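PDB 6K9Z: galactose-1-phosphate uridylyltransferase, which probably transfers a uridylyl group between UDP-glucose and a hexose 1-phosphate such as galactose 1-phosphate, and carries bound zinc and iron ions. Local coordinates for residues R154-A159 with V250-P255; G168-C173 with K209-L214. The protein carries 1 engineered substitution. All coordinates share one frame; numbering follows the deposited sequence.

Both contacts belong to the C-terminal domain of the family, of the HIT clan, and each is organised round a metal. They lie about 12 Å apart, centre to centre. Contact 2 is nested within contact 1: 154-159 lies on helix 151-167, 168-173 runs from the turn after it into helix 171-178, then come the loop 209-214, after strand 202-208, and 250-255 at the end of strand 247-252. The second segments are joined directly, with Ala254 N 2.9 Å from Ser213 O in a probable hydrogen bond. Iron and zinc tie two successive helices to a strand end of the large sheet and to the loop after another of its strands, and both contacts touch the second subunit.

Contact 1 (R154-A159 with V250-P255); sequences RAELQA and VLHQAP. With FE (Fe (III) ion), chain E.
Glu156 OE1 is gripped twice: it binds the iron(III) ion at 2.2 Å and also takes part in a hydrogen bond with the hydroxyl of Tyr263. The other oxygen, Glu156 OE2, lies 2.3 Å from the iron, so the carboxylate is a nearly symmetric bidentate ligand. From the strand side, His252 ND1 reaches the same ion at 2.2 Å. Carboxylate and imidazole cross at about a right angle, their planes 87° apart, and Glu156 OE2 comes obliquely to the ring. The 3.2 Å between Glu156 OE2 and His252 ND1 is a separation of two ligands on one metal and no hydrogen bond. Beyond CG the glutamate chain is extended (chi2 -161°), which carries its carboxylate across from the helix to the ion. A water oxygen also binds, 2.2 Å from the iron; two glutamates, two histidines and this water make a six-coordinate site, Glu156 counting twice. The remaining ring nitrogen of His252, NE2, is hydrogen-bonded to the backbone oxygen of Gly288 of the second subunit; with one nitrogen on the metal and the other tied across the interface, the ring's rotation is fixed.

One residue further along the helix, the branched end of Leu157 meets the CG-CD side of the Pro255 ring. The methyl CD1 of Leu157 is 3.6 Å from CG of Pro255, and CD2 approaches Pro255 CD at 3.9 Å, making a small apolar patch beside the polar iron site.

Helix 151-167 is thereby fastened to the end of strand 247-252 and the loop that follows it. This strand pairs antiparallel with strand 266-271, whose His266 and Glu268 are the remaining iron ligands, while Phe8 of the second subunit packs on the helix.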
loop_
_atom_site.group_PDB
_atom_site.type_symbol
_atom_site.label_atom_id
_atom_site.label_comp_id
_atom_site.label_asym_id
_atom_site.label_seq_id
_atom_site.Cartn_x
_atom_site.Cartn_y
_atom_site.Cartn_z
ATOM N N ARG A 154 12.189 -7.497 -1.629
ATOM C CA ARG A 154 12.395 -8.954 -1.759
ATOM C C ARG A 154 11.728 -9.425 -3.055
ATOM O O ARG A 154 12.331 -10.254 -3.745
ATOM C CB ARG A 154 11.833 -9.745 -0.583
ATOM C CG ARG A 154 12.076 -11.254 -0.655
ATOM C CD ARG A 154 11.628 -11.975 0.608
ATOM N NE ARG A 154 12.502 -11.846 1.813
ATOM C CZ ARG A 154 12.341 -10.960 2.861
ATOM N NH1 ARG A 154 11.384 -10.040 2.847
ATOM N NH2 ARG A 154 13.166 -11.009 3.917
ATOM N N ALA A 155 10.468 -9.053 -3.305
ATOM C CA ALA A 155 9.725 -9.493 -4.516
ATOM C C ALA A 155 10.541 -9.036 -5.751
ATOM O O ALA A 155 10.762 -9.851 -6.680
ATOM C CB ALA A 155 8.336 -8.912 -4.515
ATOM N N GLU A 156 11.058 -7.799 -5.730
ATOM C CA GLU A 156 11.780 -7.253 -6.907
ATOM C C GLU A 156 13.090 -8.042 -7.088
ATOM O O GLU A 156 13.460 -8.341 -8.253
ATOM C CB GLU A 156 12.081 -5.771 -6.771
ATOM C CG GLU A 156 10.886 -4.823 -6.632
ATOM C CD GLU A 156 11.152 -3.365 -6.951
ATOM O OE1 GLU A 156 12.359 -2.995 -7.185
ATOM O OE2 GLU A 156 10.179 -2.574 -6.996
ATOM N N LEU A 157 13.765 -8.362 -5.996
ATOM C CA LEU A 157 15.060 -9.090 -6.040
ATOM C C LEU A 157 14.814 -10.474 -6.625
ATOM O O LEU A 157 15.596 -10.947 -7.487
ATOM C CB LEU A 157 15.617 -9.170 -4.630
ATOM C CG LEU A 157 16.284 -7.902 -4.094
ATOM C CD1 LEU A 157 16.406 -7.986 -2.605
ATOM C CD2 LEU A 157 17.645 -7.631 -4.740
ATOM N N GLN A 158 13.753 -11.144 -6.177
ATOM C CA GLN A 158 13.483 -12.508 -6.635
ATOM C C GLN A 158 13.165 -12.446 -8.139
ATOM O O GLN A 158 13.721 -13.257 -8.899
ATOM C CB GLN A 158 12.404 -13.175 -5.777
ATOM C CG GLN A 158 12.128 -14.603 -6.217
ATOM C CD GLN A 158 13.337 -15.483 -5.968
ATOM O OE1 GLN A 158 14.100 -15.278 -5.011
ATOM N NE2 GLN A 158 13.533 -16.499 -6.811
ATOM N N ALA A 159 12.293 -11.556 -8.605
ATOM C CA ALA A 159 11.970 -11.499 -10.049
ATOM C C ALA A 159 13.243 -11.155 -10.842
ATOM O O ALA A 159 13.411 -11.753 -11.925
ATOM C CB ALA A 159 10.910 -10.459 -10.336
ATOM N N VAL A 250 11.378 6.492 -2.375
ATOM C CA VAL A 250 12.033 5.333 -1.740
ATOM C C VAL A 250 13.197 4.918 -2.636
ATOM O O VAL A 250 13.096 4.969 -3.827
ATOM C CB VAL A 250 11.023 4.192 -1.482
ATOM C CG1 VAL A 250 10.419 3.662 -2.758
ATOM C CG2 VAL A 250 11.585 3.074 -0.608
ATOM N N LEU A 251 14.267 4.519 -1.993
ATOM C CA LEU A 251 15.459 3.938 -2.646
ATOM C C LEU A 251 15.349 2.415 -2.619
ATOM O O LEU A 251 15.393 1.837 -1.535
ATOM C CB LEU A 251 16.719 4.382 -1.918
ATOM C CG LEU A 251 18.022 3.727 -2.406
ATOM C CD1 LEU A 251 18.146 3.901 -3.917
ATOM C CD2 LEU A 251 19.224 4.324 -1.673
ATOM N N HIS A 252 15.237 1.799 -3.774
ATOM C CA HIS A 252 15.249 0.328 -3.961
ATOM C C HIS A 252 16.693 -0.019 -4.320
ATOM O O HIS A 252 17.120 0.356 -5.420
ATOM C CB HIS A 252 14.258 -0.042 -5.055
ATOM C CG HIS A 252 12.850 -0.008 -4.590
ATOM N ND1 HIS A 252 11.795 -0.335 -5.428
ATOM C CD2 HIS A 252 12.342 0.215 -3.360
ATOM C CE1 HIS A 252 10.674 -0.268 -4.719
ATOM N NE2 HIS A 252 10.945 0.076 -3.450
ATOM N N GLN A 253 17.390 -0.691 -3.402
ATOM C CA GLN A 253 18.773 -1.140 -3.672
ATOM C C GLN A 253 18.917 -2.585 -3.212
ATOM O O GLN A 253 18.033 -3.157 -2.573
ATOM C CB GLN A 253 19.765 -0.175 -3.042
ATOM C CG GLN A 253 19.751 -0.156 -1.530
ATOM C CD GLN A 253 20.871 0.686 -0.965
ATOM O OE1 GLN A 253 21.971 0.690 -1.491
ATOM N NE2 GLN A 253 20.619 1.384 0.128
ATOM N N ALA A 254 20.055 -3.166 -3.487
ATOM C CA ALA A 254 20.397 -4.486 -2.958
ATOM C C ALA A 254 20.398 -4.492 -1.433
ATOM O O ALA A 254 20.721 -3.520 -0.727
ATOM C CB ALA A 254 21.743 -4.914 -3.455
ATOM N N PRO A 255 20.183 -5.696 -0.877
ATOM C CA PRO A 255 20.462 -5.888 0.534
ATOM C C PRO A 255 21.940 -5.624 0.828
ATOM O O PRO A 255 22.778 -5.757 -0.084
ATOM C CB PRO A 255 20.100 -7.326 0.829
ATOM C CG PRO A 255 19.287 -7.746 -0.397
ATOM C CD PRO A 255 19.846 -6.952 -1.576
HETATM FE FE FE E . 11.598 -0.922 -7.582
HETATM O O HOH W 1 10.904 -1.525 -9.620
#

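Contact 2 (G168-C173 with K209-L214). With ZN (zinc ion), chain D.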
loop_
_atom_site.group_PDB
_atom_site.type_symbol
_atom_site.label_atom_id
_atom_site.label_comp_id
_atom_site.label_asym_id
_atom_site.label_seq_id
_atom_site.Cartn_x
_atom_site.Cartn_y
_atom_site.Cartn_z
ATOM N N GLY A 168 20.053 -14.149 -18.763
ATOM C CA GLY A 168 21.507 -13.863 -18.825
ATOM C C GLY A 168 21.936 -12.398 -18.770
ATOM O O GLY A 168 23.137 -12.149 -18.949
ATOM N N SER A 169 21.019 -11.464 -18.519
ATOM C CA SER A 169 21.331 -10.004 -18.441
ATOM C C SER A 169 20.491 -9.352 -17.333
ATOM O O SER A 169 19.524 -9.971 -16.859
ATOM C CB SER A 169 21.107 -9.328 -19.789
ATOM O OG SER A 169 19.738 -8.998 -19.962
ATOM N N CYS A 170 20.903 -8.142 -16.869
ATOM C CA CYS A 170 20.104 -7.412 -15.858
ATOM C C CYS A 170 18.865 -6.777 -16.539
ATOM O O CYS A 170 19.010 -5.948 -17.468
ATOM C CB CYS A 170 20.957 -6.325 -15.200
ATOM S SG CYS A 170 20.016 -5.150 -14.192
ATOM N N LEU A 171 17.652 -7.174 -16.052
ATOM C CA LEU A 171 16.368 -6.658 -16.624
ATOM C C LEU A 171 16.302 -5.135 -16.475
ATOM O O LEU A 171 15.877 -4.463 -17.418
ATOM C CB LEU A 171 15.148 -7.268 -15.936
ATOM C CG LEU A 171 13.803 -6.799 -16.500
ATOM C CD1 LEU A 171 13.729 -6.912 -18.018
ATOM C CD2 LEU A 171 12.691 -7.584 -15.845
ATOM N N HIS A 172 16.779 -4.612 -15.342
ATOM C CA HIS A 172 16.754 -3.143 -15.107
ATOM C C HIS A 172 17.610 -2.447 -16.169
ATOM O O HIS A 172 17.196 -1.399 -16.677
ATOM C CB HIS A 172 17.278 -2.814 -13.704
ATOM C CG HIS A 172 16.505 -3.446 -12.598
ATOM N ND1 HIS A 172 15.465 -2.801 -11.968
ATOM C CD2 HIS A 172 16.627 -4.647 -11.998
ATOM C CE1 HIS A 172 14.974 -3.581 -11.032
ATOM N NE2 HIS A 172 15.671 -4.716 -11.026
ATOM N N CYS A 173 18.765 -3.029 -16.487
ATOM C CA CYS A 173 19.677 -2.438 -17.504
ATOM C C CYS A 173 18.881 -2.337 -18.841
ATOM O O CYS A 173 18.986 -1.301 -19.599
ATOM C CB CYS A 173 20.942 -3.286 -17.662
ATOM S SG CYS A 173 22.256 -2.842 -16.469
ATOM N N LYS A 209 22.676 5.011 -15.164
ATOM C CA LYS A 209 22.907 4.444 -16.505
ATOM C C LYS A 209 23.921 3.296 -16.386
ATOM O O LYS A 209 23.850 2.396 -17.205
ATOM C CB LYS A 209 23.389 5.554 -17.437
ATOM C CG LYS A 209 22.265 6.476 -17.890
ATOM C CD LYS A 209 22.755 7.719 -18.629
ATOM C CE LYS A 209 21.626 8.445 -19.329
ATOM N NZ LYS A 209 22.135 9.467 -20.282
ATOM N N ARG A 210 24.881 3.405 -15.477
ATOM C CA ARG A 210 25.806 2.300 -15.159
ATOM C C ARG A 210 25.104 1.366 -14.183
ATOM O O ARG A 210 24.357 1.862 -13.348
ATOM C CB ARG A 210 27.153 2.828 -14.656
ATOM C CG ARG A 210 28.062 3.254 -15.801
ATOM C CD ARG A 210 29.419 3.653 -15.255
ATOM N NE ARG A 210 29.212 5.007 -14.752
ATOM C CZ ARG A 210 30.163 5.857 -14.376
ATOM N NH1 ARG A 210 29.817 7.069 -13.969
ATOM N NH2 ARG A 210 31.438 5.488 -14.402
ATOM N N HIS A 211 25.308 0.068 -14.346
ATOM C CA HIS A 211 24.745 -0.922 -13.384
ATOM C C HIS A 211 25.399 -0.672 -12.031
ATOM O O HIS A 211 26.624 -0.903 -11.880
ATOM C CB HIS A 211 24.955 -2.366 -13.842
ATOM C CG HIS A 211 24.341 -3.360 -12.903
ATOM N ND1 HIS A 211 23.028 -3.844 -13.063
ATOM C CD2 HIS A 211 24.846 -3.930 -11.776
ATOM C CE1 HIS A 211 22.814 -4.738 -12.077
ATOM N NE2 HIS A 211 23.901 -4.791 -11.276
ATOM N N ARG A 212 24.611 -0.187 -11.074
ATOM C CA ARG A 212 25.010 -0.070 -9.660
ATOM C C ARG A 212 23.890 -0.699 -8.844
ATOM O O ARG A 212 22.720 -0.463 -9.219
ATOM C CB ARG A 212 25.106 1.395 -9.283
ATOM C CG ARG A 212 26.038 2.217 -10.175
ATOM C CD ARG A 212 27.447 1.850 -10.001
ATOM N NE ARG A 212 28.343 2.850 -10.613
ATOM C CZ ARG A 212 29.619 2.626 -10.857
ATOM N NH1 ARG A 212 30.126 1.433 -10.620
ATOM N NH2 ARG A 212 30.387 3.559 -11.387
ATOM N N SER A 213 24.222 -1.421 -7.784
ATOM C CA SER A 213 23.178 -2.024 -6.916
ATOM C C SER A 213 23.180 -1.479 -5.488
ATOM O O SER A 213 22.146 -1.709 -4.786
ATOM C CB SER A 213 23.302 -3.537 -6.922
ATOM O OG SER A 213 24.614 -3.941 -6.626
ATOM N N LEU A 214 24.256 -0.836 -5.027
ATOM C CA LEU A 214 24.312 -0.202 -3.693
ATOM C C LEU A 214 24.616 1.274 -3.879
ATOM O O LEU A 214 25.436 1.628 -4.712
ATOM C CB LEU A 214 25.361 -0.834 -2.769
ATOM C CG LEU A 214 25.154 -2.283 -2.361
ATOM C CD1 LEU A 214 26.421 -2.770 -1.647
ATOM C CD2 LEU A 214 23.919 -2.488 -1.507
HETATM ZN ZN ZN D . 21.475 -3.335 -14.346
#
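Cys170 meets His211 at a zinc ion, after the chain has left helix 151-167 through Gly168, which has a positive phi, and passed Ser169. Cys170 SG stands anti to its own backbone N (chi1 168°), beside the carbonyl carbon, and binds the zinc at 2.3 Å. The same sulfur caps the next helix: Cys173 N donates to Cys170 SG over 3.4 Å, at an N-H...S angle of 153°, with Cys170 as N-cap. Leu171 and His172 form the first turn, and the ring of His172 stacks on Phe8 of the second subunit. The turn brings Cys173 SG to the zinc, also at 2.3 Å, completing the CxxC pair. From the other segment, His211 presents ND1 to the metal at 2.1 Å. Both sulfurs lie at the edge of this imidazole, Cys170 SG 3.5 Å from His211 ND1 and Cys173 SG 3.6 Å from the same nitrogen. His211 NE2 is hydrogen-bonded to Thr260, so the ring is held at both nitrogens. His264 supplies the fourth ligand through its own ND1.

Two cysteines and two histidines thus make a Cys2His2 site that joins the start of helix 171-178 to the loop after strand 202-208. The two sulfurs are expected to bind as thiolates, which would offset the charge of the zinc, and the N-H bond from Cys173 probably eases the negative charge on Cys170. With four protein ligands, the chemistry is consistent with a structural zinc.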